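Local coordinates for photosystem II extrinsic protein V (Arthrospira maxima, PDB 1F1C) that serves as an extrinsic lumenal subunit of photosystem II that carries one covalent heme c and probably stabilises the oxygen-evolving complex, at residues N51-P54 / E55-A58; R64-I67 / A68-V71; P77-D81 / G82-I86; K122-G125 / E126-G129. All blocks are in the same frame, centred on the assembly; numbering follows the deposited sequence.

Interaction 1 of 4, residues N51-P54 / E55-A58; sequences NLSP and EALA. With HEC (heme c), chain C.
Ser-53 immediately precedes helix 54-58, and the first turn closes through two backbone bonds: Ser-53 O takes the amide of Leu-57 N at 3.0 Å, nearly straight (173° at the hydrogen), and Pro-54 O takes Ala-58 N at 2.8 Å. The side chain of Ser-53 adds a third, weak bond. A chi1 of 67° places its OG where it can accept from Ala-56 N at 3.3 Å. This is an N-cap: a short hydroxyl stands in for the carbonyl that a first turn lacks, and Pro-54 suits the next position because it has no N-H left to satisfy. Glu-55 bends at chi2 (-117°) and lays its carboxylate alongside the proline ring, OE1 being 3.5 Å from Pro-54 CG; a negative charge there is likely to be favoured by the helix start. The opposite end of the contact belongs to the heme. Asn-51 O lies 2.5 Å from propionate oxygen O2A, Ala-56 CB packs near the same oxygen, and Leu-52 CD2 approaches heme C3A at 3.7 Å. Leu-57 reaches the propionate with CD2, 3.8 Å from heme CGA, while its CD1 rests against the backbone of Leu-52; Leu-57 CD2 also lies 4.4 Å from Leu-52 CD2. An alanine in place of Leu-57 would remove both methyls, which is likely to open a gap beside the propionate and leave Leu-52 CD2 without its leucine neighbour.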
loop_
_atom_site.group_PDB
_atom_site.type_symbol
_atom_site.label_atom_id
_atom_site.label_comp_id
_atom_site.label_asym_id
_atom_site.label_seq_id
_atom_site.Cartn_x
_atom_site.Cartn_y
_atom_site.Cartn_z
ATOM N N ASN A 51 2.030 5.799 13.853
ATOM C CA ASN A 51 3.361 5.289 14.220
ATOM C C ASN A 51 3.374 3.941 14.950
ATOM O O ASN A 51 2.344 3.292 15.099
ATOM C CB ASN A 51 4.056 6.312 15.124
ATOM C CG ASN A 51 5.178 7.035 14.433
ATOM O OD1 ASN A 51 4.997 7.628 13.364
ATOM N ND2 ASN A 51 6.355 7.005 15.045
ATOM N N LEU A 52 4.561 3.536 15.411
ATOM C CA LEU A 52 4.716 2.295 16.161
ATOM C C LEU A 52 4.996 2.629 17.618
ATOM O O LEU A 52 5.514 1.800 18.370
ATOM C CB LEU A 52 5.850 1.429 15.601
ATOM C CG LEU A 52 5.589 0.757 14.246
ATOM C CD1 LEU A 52 6.676 -0.288 13.969
ATOM C CD2 LEU A 52 4.221 0.091 14.260
ATOM N N SER A 53 4.653 3.855 18.004
ATOM C CA SER A 53 4.833 4.303 19.378
ATOM C C SER A 53 3.658 3.752 20.173
ATOM O O SER A 53 2.588 3.502 19.612
ATOM C CB SER A 53 4.820 5.832 19.450
ATOM O OG SER A 53 3.529 6.342 19.132
ATOM N N PRO A 54 3.838 3.554 21.490
ATOM C CA PRO A 54 2.762 3.026 22.335
ATOM C C PRO A 54 1.490 3.861 22.231
ATOM O O PRO A 54 0.394 3.322 22.083
ATOM C CB PRO A 54 3.371 3.051 23.738
ATOM C CG PRO A 54 4.363 4.163 23.670
ATOM C CD PRO A 54 4.998 3.949 22.308
ATOM N N GLU A 55 1.637 5.180 22.295
ATOM C CA GLU A 55 0.485 6.069 22.201
ATOM C C GLU A 55 -0.334 5.820 20.929
ATOM O O GLU A 55 -1.545 5.609 20.995
ATOM C CB GLU A 55 0.941 7.528 22.250
ATOM C CG GLU A 55 2.056 7.864 21.273
ATOM C CD GLU A 55 3.338 8.313 21.965
ATOM O OE1 GLU A 55 3.867 7.560 22.819
ATOM O OE2 GLU A 55 3.817 9.427 21.646
ATOM N N ALA A 56 0.326 5.837 19.775
ATOM C CA ALA A 56 -0.369 5.619 18.512
ATOM C C ALA A 56 -1.036 4.243 18.483
ATOM O O ALA A 56 -2.213 4.113 18.131
ATOM C CB ALA A 56 0.607 5.763 17.345
ATOM N N LEU A 57 -0.278 3.217 18.856
ATOM C CA LEU A 57 -0.791 1.852 18.878
ATOM C C LEU A 57 -2.027 1.748 19.765
ATOM O O LEU A 57 -3.031 1.148 19.387
ATOM C CB LEU A 57 0.284 0.895 19.401
ATOM C CG LEU A 57 1.490 0.607 18.503
ATOM C CD1 LEU A 57 2.486 -0.312 19.223
ATOM C CD2 LEU A 57 0.996 -0.053 17.222
ATOM N N ALA A 58 -1.935 2.327 20.959
ATOM C CA ALA A 58 -3.037 2.296 21.907
ATOM C C ALA A 58 -4.284 2.997 21.374
ATOM O O ALA A 58 -5.404 2.633 21.720
ATOM C CB ALA A 58 -2.606 2.932 23.215
HETATM FE FE HEC C . 3.235 -1.095 8.490
HETATM C CHA HEC C . 0.725 0.768 9.822
HETATM C CHB HEC C . 3.363 -2.969 11.446
HETATM C CHC HEC C . 5.601 -3.170 7.188
HETATM C CHD HEC C . 3.456 0.997 5.843
HETATM N NA HEC C . 2.218 -1.140 10.202
HETATM C C1A HEC C . 1.202 -0.304 10.578
HETATM C C2A HEC C . 0.797 -0.610 11.924
HETATM C C3A HEC C . 1.520 -1.637 12.372
HETATM C C4A HEC C . 2.431 -1.939 11.326
HETATM C CMA HEC C . 1.302 -2.477 13.620
HETATM C CAA HEC C . -0.282 0.068 12.700
HETATM C CBA HEC C . 0.352 1.269 13.353
HETATM C CGA HEC C . -0.580 1.925 14.331
HETATM O O1A HEC C . -1.737 1.476 14.433
HETATM O O2A HEC C . -0.158 2.887 14.995
HETATM N NB HEC C . 4.229 -2.709 9.143
HETATM C C1B HEC C . 4.185 -3.337 10.410
HETATM C C2B HEC C . 4.994 -4.510 10.450
HETATM C C3B HEC C . 5.517 -4.645 9.215
HETATM C C4B HEC C . 5.103 -3.503 8.431
HETATM C CMB HEC C . 5.253 -5.426 11.634
HETATM C CAB HEC C . 6.286 -5.725 8.782
HETATM C CBB HEC C . 5.763 -7.030 8.722
HETATM N NC HEC C . 4.312 -1.063 6.893
HETATM C C1C HEC C . 5.267 -1.989 6.506
HETATM C C2C HEC C . 5.868 -1.627 5.267
HETATM C C3C HEC C . 5.241 -0.494 4.834
HETATM C C4C HEC C . 4.297 -0.122 5.891
HETATM C CMC HEC C . 7.043 -2.326 4.588
HETATM C CAC HEC C . 5.586 0.231 3.664
HETATM C CBC HEC C . 5.517 -0.362 2.367
HETATM N ND HEC C . 2.251 0.501 7.916
HETATM C C1D HEC C . 2.434 1.230 6.762
HETATM C C2D HEC C . 1.510 2.309 6.675
HETATM C C3D HEC C . 0.750 2.241 7.786
HETATM C C4D HEC C . 1.226 1.137 8.575
HETATM C CMD HEC C . 1.535 3.458 5.641
HETATM C CAD HEC C . -0.465 3.113 8.122
HETATM C CBD HEC C . -1.762 2.552 7.541
HETATM C CGD HEC C . -2.990 3.367 7.935
HETATM O O1D HEC C . -3.359 3.383 9.123
HETATM O O2D HEC C . -3.591 4.005 7.048
#

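Interaction 2 of 4, residues R64-I67 / A68-V71; sequences RDNI and AALV
Ala-68 lies in the first turn of helix 67-75, its small CB against the side chain of Asn-66, the N-cap residue. Next, Ala-69 turns its methyl toward the loop and meets Asn-66 CG at 3.7 Å. The carbonyl of Ala-69 is the polar centre of the contact. Arg-64 bends at chi2 (-62°), and this brings NH1 to within 2.9 Å of Ala-69 O in a bent hydrogen bond (142°), the oxygen lying near the guanidinium edge but 16° out of its plane. Leu-70 follows, its N bonded to Asn-66 O at 3.0 Å and its CD2 packed on Arg-64 CB at 3.8 Å; the same methyl, CD2, also touches the heme. Val-71 completes the turn with N bonded to Ile-67 O at 2.8 Å, and its CG2 meets Ile-67 CG2 at 4.0 Å, two branched residues sharing one apolar side of the helix. Arg-64 NH1 also forms a salt bridge with Asp-72 OD1. A leucine in place of Arg-64 would probably leave Ala-69 O without this donor and Asp-72 without its counter-charge. The pairing implies that the buried positive charge is probably compensated, at least in part, by Asp-72 and the carbonyl.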
loop_
_atom_site.group_PDB
_atom_site.type_symbol
_atom_site.label_atom_id
_atom_site.label_comp_id
_atom_site.label_asym_id
_atom_site.label_seq_id
_atom_site.Cartn_x
_atom_site.Cartn_y
_atom_site.Cartn_z
ATOM N N ARG A 64 -3.647 -1.691 19.113
ATOM C CA ARG A 64 -2.641 -2.636 18.663
ATOM C C ARG A 64 -1.518 -2.650 19.688
ATOM O O ARG A 64 -0.355 -2.827 19.340
ATOM C CB ARG A 64 -2.108 -2.202 17.298
ATOM C CG ARG A 64 -3.187 -2.062 16.230
ATOM C CD ARG A 64 -3.868 -3.401 15.969
ATOM N NE ARG A 64 -4.801 -3.343 14.841
ATOM C CZ ARG A 64 -5.327 -4.413 14.255
ATOM N NH1 ARG A 64 -5.014 -5.632 14.685
ATOM N NH2 ARG A 64 -6.161 -4.263 13.237
ATOM N N ASP A 65 -1.881 -2.460 20.955
ATOM C CA ASP A 65 -0.905 -2.419 22.038
ATOM C C ASP A 65 -0.688 -3.713 22.824
ATOM O O ASP A 65 -0.261 -3.673 23.975
ATOM C CB ASP A 65 -1.244 -1.281 23.014
ATOM C CG ASP A 65 -2.655 -1.385 23.573
ATOM O OD1 ASP A 65 -3.307 -2.440 23.391
ATOM O OD2 ASP A 65 -3.113 -0.405 24.209
ATOM N N ASN A 66 -0.985 -4.850 22.208
ATOM C CA ASN A 66 -0.760 -6.154 22.833
ATOM C C ASN A 66 -0.359 -7.138 21.737
ATOM O O ASN A 66 -0.725 -6.969 20.575
ATOM C CB ASN A 66 -2.006 -6.667 23.578
ATOM C CG ASN A 66 -3.225 -6.775 22.689
ATOM O OD1 ASN A 66 -3.953 -5.808 22.499
ATOM N ND2 ASN A 66 -3.449 -7.952 22.135
ATOM N N ILE A 67 0.407 -8.155 22.107
ATOM C CA ILE A 67 0.887 -9.148 21.153
ATOM C C ILE A 67 -0.167 -9.709 20.200
ATOM O O ILE A 67 0.065 -9.793 18.991
ATOM C CB ILE A 67 1.567 -10.305 21.910
ATOM C CG1 ILE A 67 2.802 -9.759 22.641
ATOM C CG2 ILE A 67 1.917 -11.437 20.941
ATOM C CD1 ILE A 67 3.372 -10.698 23.699
ATOM N N ALA A 68 -1.324 -10.093 20.733
ATOM C CA ALA A 68 -2.384 -10.650 19.890
ATOM C C ALA A 68 -2.850 -9.654 18.839
ATOM O O ALA A 68 -3.037 -10.009 17.669
ATOM C CB ALA A 68 -3.583 -11.094 20.748
ATOM N N ALA A 69 -3.040 -8.408 19.264
ATOM C CA ALA A 69 -3.505 -7.367 18.365
ATOM C C ALA A 69 -2.484 -7.100 17.282
ATOM O O ALA A 69 -2.846 -6.911 16.120
ATOM C CB ALA A 69 -3.788 -6.102 19.144
ATOM N N LEU A 70 -1.208 -7.098 17.653
ATOM C CA LEU A 70 -0.155 -6.849 16.677
ATOM C C LEU A 70 -0.063 -8.019 15.700
ATOM O O LEU A 70 0.093 -7.826 14.489
ATOM C CB LEU A 70 1.183 -6.629 17.381
ATOM C CG LEU A 70 1.265 -5.246 18.042
ATOM C CD1 LEU A 70 2.593 -5.093 18.767
ATOM C CD2 LEU A 70 1.101 -4.162 16.973
ATOM N N VAL A 71 -0.175 -9.232 16.224
ATOM C CA VAL A 71 -0.119 -10.404 15.366
ATOM C C VAL A 71 -1.277 -10.377 14.371
ATOM O O VAL A 71 -1.084 -10.653 13.183
ATOM C CB VAL A 71 -0.168 -11.695 16.198
ATOM C CG1 VAL A 71 -0.279 -12.908 15.279
ATOM C CG2 VAL A 71 1.084 -11.794 17.047
#

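Interaction 3 of 4, residues P77-D81 / G82-I86; sequences PTTYD and GFVEI. With HEC (heme c), chain C.
Thr-78 and Glu-85 face each other in a single antiparallel bridge, a non-hydrogen-bonded pair with their CA atoms 4.3 Å apart, at the base of a hairpin-like loop whose tip is a type I turn from Thr-79 to Gly-82. The bridge is flanked by Thr-79 N bonded to Val-84 O (2.8 Å) and Ile-86 N bonded to Pro-77 O (2.9 Å), the second donor standing well above the carbonyl plane. The side chain of Thr-79 reaches across to the returning arm. Its CB lies near Val-84 O. A chi1 of 44° turns OG1 so that it accepts from Val-84 N at 3.3 Å and donates to Asp-81 OD2 at 2.5 Å, short enough that the exact distance is doubtful; CG2 instead meets Ile-86 CG2 at 3.8 Å. Threonine suits the site because one branch is a hydroxyl and the other a methyl. Asp-81 OD2 takes a second donor, Phe-83 N at 3.0 Å, from 47° above the carboxylate plane, while Gly-82, the last residue of the turn, has a positive phi, which favours glycine. On the outside, Phe-83 meets Phe-83 of the second subunit, and Val-84 packs on its own counterpart there. Toward the cofactor, the Tyr-80 ring presents its edge to propionate oxygen O1A, with its hydroxyl bonded to Ala-56 O. From the returning arm, Ile-86 CD1 stops 3.7 Å from propionate carbon CBD of the heme.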
loop_
_atom_site.group_PDB
_atom_site.type_symbol
_atom_site.label_atom_id
_atom_site.label_comp_id
_atom_site.label_asym_id
_atom_site.label_seq_id
_atom_site.Cartn_x
_atom_site.Cartn_y
_atom_site.Cartn_z
ATOM N N PRO A 77 -3.995 -6.605 8.029
ATOM C CA PRO A 77 -3.822 -5.149 8.117
ATOM C C PRO A 77 -5.080 -4.318 7.817
ATOM O O PRO A 77 -5.805 -4.589 6.858
ATOM C CB PRO A 77 -2.707 -4.878 7.112
ATOM C CG PRO A 77 -1.896 -6.129 7.160
ATOM C CD PRO A 77 -2.955 -7.206 7.174
ATOM N N THR A 78 -5.328 -3.306 8.645
ATOM C CA THR A 78 -6.474 -2.418 8.455
ATOM C C THR A 78 -6.055 -0.967 8.733
ATOM O O THR A 78 -5.088 -0.725 9.459
ATOM C CB THR A 78 -7.626 -2.749 9.414
ATOM O OG1 THR A 78 -7.271 -2.310 10.730
ATOM C CG2 THR A 78 -7.913 -4.240 9.427
ATOM N N THR A 79 -6.785 -0.007 8.164
ATOM C CA THR A 79 -6.469 1.402 8.378
ATOM C C THR A 79 -6.449 1.694 9.865
ATOM O O THR A 79 -6.879 0.879 10.668
ATOM C CB THR A 79 -7.504 2.333 7.710
ATOM O OG1 THR A 79 -8.825 1.835 7.958
ATOM C CG2 THR A 79 -7.251 2.420 6.210
ATOM N N TYR A 80 -5.953 2.863 10.235
ATOM C CA TYR A 80 -5.886 3.215 11.644
ATOM C C TYR A 80 -7.254 3.113 12.315
ATOM O O TYR A 80 -7.374 2.602 13.424
ATOM C CB TYR A 80 -5.332 4.623 11.805
ATOM C CG TYR A 80 -4.909 4.943 13.215
ATOM C CD1 TYR A 80 -3.957 4.159 13.873
ATOM C CD2 TYR A 80 -5.438 6.045 13.886
ATOM C CE1 TYR A 80 -3.540 4.468 15.166
ATOM C CE2 TYR A 80 -5.024 6.361 15.178
ATOM C CZ TYR A 80 -4.077 5.571 15.810
ATOM O OH TYR A 80 -3.671 5.905 17.079
ATOM N N ASP A 81 -8.289 3.584 11.630
ATOM C CA ASP A 81 -9.642 3.523 12.175
ATOM C C ASP A 81 -10.155 2.082 12.088
ATOM O O ASP A 81 -11.333 1.801 12.341
ATOM C CB ASP A 81 -10.561 4.473 11.399
ATOM C CG ASP A 81 -10.784 4.029 9.972
ATOM O OD1 ASP A 81 -11.463 4.761 9.225
ATOM O OD2 ASP A 81 -10.288 2.946 9.601
ATOM N N GLY A 82 -9.237 1.188 11.719
ATOM C CA GLY A 82 -9.504 -0.235 11.591
ATOM C C GLY A 82 -10.744 -0.691 10.847
ATOM O O GLY A 82 -11.293 -1.752 11.165
ATOM N N PHE A 83 -11.196 0.052 9.845
ATOM C CA PHE A 83 -12.399 -0.397 9.184
ATOM C C PHE A 83 -12.267 -0.662 7.685
ATOM O O PHE A 83 -13.216 -1.107 7.033
ATOM C CB PHE A 83 -13.541 0.563 9.563
ATOM C CG PHE A 83 -13.918 1.549 8.507
ATOM C CD1 PHE A 83 -14.705 1.160 7.426
ATOM C CD2 PHE A 83 -13.548 2.887 8.622
ATOM C CE1 PHE A 83 -15.113 2.064 6.492
ATOM C CE2 PHE A 83 -13.957 3.804 7.684
ATOM C CZ PHE A 83 -14.742 3.385 6.621
ATOM N N VAL A 84 -11.072 -0.427 7.156
ATOM C CA VAL A 84 -10.793 -0.706 5.763
ATOM C C VAL A 84 -9.580 -1.624 5.757
ATOM O O VAL A 84 -8.531 -1.295 6.324
ATOM C CB VAL A 84 -10.488 0.565 4.973
ATOM C CG1 VAL A 84 -9.943 0.202 3.602
ATOM C CG2 VAL A 84 -11.749 1.397 4.833
ATOM N N GLU A 85 -9.737 -2.786 5.137
ATOM C CA GLU A 85 -8.665 -3.769 5.065
ATOM C C GLU A 85 -7.640 -3.337 4.028
ATOM O O GLU A 85 -7.971 -3.144 2.861
ATOM C CB GLU A 85 -9.256 -5.123 4.700
ATOM C CG GLU A 85 -8.313 -6.272 4.881
ATOM C CD GLU A 85 -9.054 -7.588 4.942
ATOM O OE1 GLU A 85 -9.867 -7.760 5.879
ATOM O OE2 GLU A 85 -8.832 -8.443 4.058
ATOM N N ILE A 86 -6.390 -3.185 4.446
ATOM C CA ILE A 86 -5.356 -2.740 3.515
ATOM C C ILE A 86 -4.284 -3.791 3.274
ATOM O O ILE A 86 -3.119 -3.462 3.037
ATOM C CB ILE A 86 -4.684 -1.440 4.020
ATOM C CG1 ILE A 86 -4.098 -1.656 5.412
ATOM C CG2 ILE A 86 -5.704 -0.321 4.099
ATOM C CD1 ILE A 86 -3.418 -0.418 5.962
HETATM FE FE HEC C . 3.235 -1.095 8.490
HETATM C CHA HEC C . 0.725 0.768 9.822
HETATM C CHB HEC C . 3.363 -2.969 11.446
HETATM C CHC HEC C . 5.601 -3.170 7.188
HETATM C CHD HEC C . 3.456 0.997 5.843
HETATM N NA HEC C . 2.218 -1.140 10.202
HETATM C C1A HEC C . 1.202 -0.304 10.578
HETATM C C2A HEC C . 0.797 -0.610 11.924
HETATM C C3A HEC C . 1.520 -1.637 12.372
HETATM C C4A HEC C . 2.431 -1.939 11.326
HETATM C CMA HEC C . 1.302 -2.477 13.620
HETATM C CAA HEC C . -0.282 0.068 12.700
HETATM C CBA HEC C . 0.352 1.269 13.353
HETATM C CGA HEC C . -0.580 1.925 14.331
HETATM O O1A HEC C . -1.737 1.476 14.433
HETATM O O2A HEC C . -0.158 2.887 14.995
HETATM N NB HEC C . 4.229 -2.709 9.143
HETATM C C1B HEC C . 4.185 -3.337 10.410
HETATM C C2B HEC C . 4.994 -4.510 10.450
HETATM C C3B HEC C . 5.517 -4.645 9.215
HETATM C C4B HEC C . 5.103 -3.503 8.431
HETATM C CMB HEC C . 5.253 -5.426 11.634
HETATM C CAB HEC C . 6.286 -5.725 8.782
HETATM C CBB HEC C . 5.763 -7.030 8.722
HETATM N NC HEC C . 4.312 -1.063 6.893
HETATM C C1C HEC C . 5.267 -1.989 6.506
HETATM C C2C HEC C . 5.868 -1.627 5.267
HETATM C C3C HEC C . 5.241 -0.494 4.834
HETATM C C4C HEC C . 4.297 -0.122 5.891
HETATM C CMC HEC C . 7.043 -2.326 4.588
HETATM C CAC HEC C . 5.586 0.231 3.664
HETATM C CBC HEC C . 5.517 -0.362 2.367
HETATM N ND HEC C . 2.251 0.501 7.916
HETATM C C1D HEC C . 2.434 1.230 6.762
HETATM C C2D HEC C . 1.510 2.309 6.675
HETATM C C3D HEC C . 0.750 2.241 7.786
HETATM C C4D HEC C . 1.226 1.137 8.575
HETATM C CMD HEC C . 1.535 3.458 5.641
HETATM C CAD HEC C . -0.465 3.113 8.122
HETATM C CBD HEC C . -1.762 2.552 7.541
HETATM C CGD HEC C . -2.990 3.367 7.935
HETATM O O1D HEC C . -3.359 3.383 9.123
HETATM O O2D HEC C . -3.591 4.005 7.048
#

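Interaction 4 of 4, residues K122-G125 / E126-G129; sequences KVRG and EQWG
Arg-124 and Gln-127 are joined by the backbone hydrogen bond of this contact, Gln-127 N to Arg-124 O at 2.9 Å, with the donor tilted out of the carbonyl plane. It spans a four-residue turn in which Gly-125 takes a positive phi (55°) with psi near -129°. Glycine fits because a CB in this conformation would run into the nitrogen of Glu-126. Van der Waals contacts make up the second group. Gln-127 lays CB against Arg-124 O at 3.2 Å, and Trp-128 CB passes 4.0 Å from Gly-125 O. The third kind is the meeting of a charged group with an aromatic ring. Arg-124 runs out extended from CG to NE, which carries NH1 to 3.4 Å from Trp-128 CE3 and 3.5 Å from its CZ3. The guanidinium offers its edge, and the two planes lie 43° apart, so the groups do not stack flat. Elsewhere the indole is held more firmly: NE1 is hydrogen-bonded to Leu-52 O, and the ring also packs on Gln-120 and Pro-121. Tryptophan suits the place because one flat group offers both an apolar surface and an N-H donor. Residues 124-127 have the torsions of a type II' beta turn with glycine at its second position, here ending helix 107-124 and returning the C-terminal tail toward the helix and the loop before helix 54-58.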
loop_
_atom_site.group_PDB
_atom_site.type_symbol
_atom_site.label_atom_id
_atom_site.label_comp_id
_atom_site.label_asym_id
_atom_site.label_seq_id
_atom_site.Cartn_x
_atom_site.Cartn_y
_atom_site.Cartn_z
ATOM N N LYS A 122 10.180 0.617 25.613
ATOM C CA LYS A 122 10.626 0.307 26.974
ATOM C C LYS A 122 12.136 0.502 27.102
ATOM O O LYS A 122 12.646 0.728 28.198
ATOM C CB LYS A 122 10.285 -1.147 27.345
ATOM C CG LYS A 122 8.792 -1.481 27.391
ATOM C CD LYS A 122 8.573 -2.955 27.726
ATOM C CE LYS A 122 7.101 -3.267 27.962
ATOM N NZ LYS A 122 6.544 -2.423 29.060
ATOM N N VAL A 123 12.847 0.413 25.981
ATOM C CA VAL A 123 14.301 0.566 25.996
ATOM C C VAL A 123 14.813 1.812 25.261
ATOM O O VAL A 123 15.878 2.332 25.580
ATOM C CB VAL A 123 15.007 -0.711 25.424
ATOM C CG1 VAL A 123 14.945 -1.845 26.440
ATOM C CG2 VAL A 123 14.329 -1.161 24.145
ATOM N N ARG A 124 14.059 2.312 24.295
ATOM C CA ARG A 124 14.512 3.498 23.572
ATOM C C ARG A 124 13.721 4.732 23.935
ATOM O O ARG A 124 13.960 5.814 23.380
ATOM C CB ARG A 124 14.409 3.285 22.067
ATOM C CG ARG A 124 15.470 2.384 21.521
ATOM C CD ARG A 124 15.216 2.101 20.070
ATOM N NE ARG A 124 16.149 1.112 19.564
ATOM C CZ ARG A 124 15.996 0.445 18.422
ATOM N NH1 ARG A 124 14.930 0.661 17.654
ATOM N NH2 ARG A 124 16.916 -0.450 18.050
ATOM N N GLY A 125 12.769 4.563 24.847
ATOM C CA GLY A 125 11.935 5.678 25.257
ATOM C C GLY A 125 11.242 6.347 24.081
ATOM O O GLY A 125 10.623 5.688 23.257
ATOM N N GLU A 126 11.362 7.665 24.003
ATOM C CA GLU A 126 10.730 8.426 22.941
ATOM C C GLU A 126 11.531 8.463 21.647
ATOM O O GLU A 126 11.125 9.101 20.682
ATOM C CB GLU A 126 10.456 9.843 23.420
ATOM C CG GLU A 126 9.380 9.933 24.477
ATOM C CD GLU A 126 9.459 11.231 25.247
ATOM O OE1 GLU A 126 9.552 12.298 24.601
ATOM O OE2 GLU A 126 9.431 11.181 26.497
ATOM N N GLN A 127 12.672 7.797 21.618
ATOM C CA GLN A 127 13.440 7.764 20.388
ATOM C C GLN A 127 12.648 6.907 19.405
ATOM O O GLN A 127 12.704 7.122 18.189
ATOM C CB GLN A 127 14.811 7.149 20.630
ATOM C CG GLN A 127 15.737 8.027 21.425
ATOM C CD GLN A 127 17.015 7.312 21.768
ATOM O OE1 GLN A 127 17.020 6.367 22.556
ATOM N NE2 GLN A 127 18.113 7.745 21.164
ATOM N N TRP A 128 11.899 5.945 19.938
ATOM C CA TRP A 128 11.079 5.074 19.109
ATOM C C TRP A 128 9.717 5.707 18.852
ATOM O O TRP A 128 9.032 6.134 19.776
ATOM C CB TRP A 128 10.900 3.717 19.783
ATOM C CG TRP A 128 10.010 2.770 19.040
ATOM C CD1 TRP A 128 8.666 2.574 19.231
ATOM C CD2 TRP A 128 10.403 1.860 18.010
ATOM N NE1 TRP A 128 8.203 1.590 18.390
ATOM C CE2 TRP A 128 9.248 1.129 17.630
ATOM C CE3 TRP A 128 11.624 1.580 17.373
ATOM C CZ2 TRP A 128 9.276 0.144 16.635
ATOM C CZ3 TRP A 128 11.652 0.597 16.381
ATOM C CH2 TRP A 128 10.484 -0.111 16.028
ATOM N N GLY A 129 9.334 5.765 17.582
ATOM C CA GLY A 129 8.055 6.348 17.217
ATOM C C GLY A 129 8.056 7.856 17.388
ATOM O O GLY A 129 8.621 8.545 16.511
#

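Interaction 1 is the hub, since each of the others touches it. It meets interaction 2 through Leu-57 O and Arg-64 N, probably hydrogen-bonded at 2.9 Å, and through Leu-57 CD2 packed 4.1 Å from Leu-70 CD2. Interaction 3 joins by Tyr-80 OH, 2.5 Å from Ala-56 O, and interaction 4 by Trp-128 NE1, 2.7 Å from Leu-52 O. Interactions 1, 2 and 3 supply residues of the heme pocket, the first and third both reaching the propionates. Leu-52 comes about 4 Å from the axial ligand His-39, and Pro-77 equally near His-90, side chain to side chain. Interactions 3 and 4 lie farthest apart, their centres about 25 Å distant.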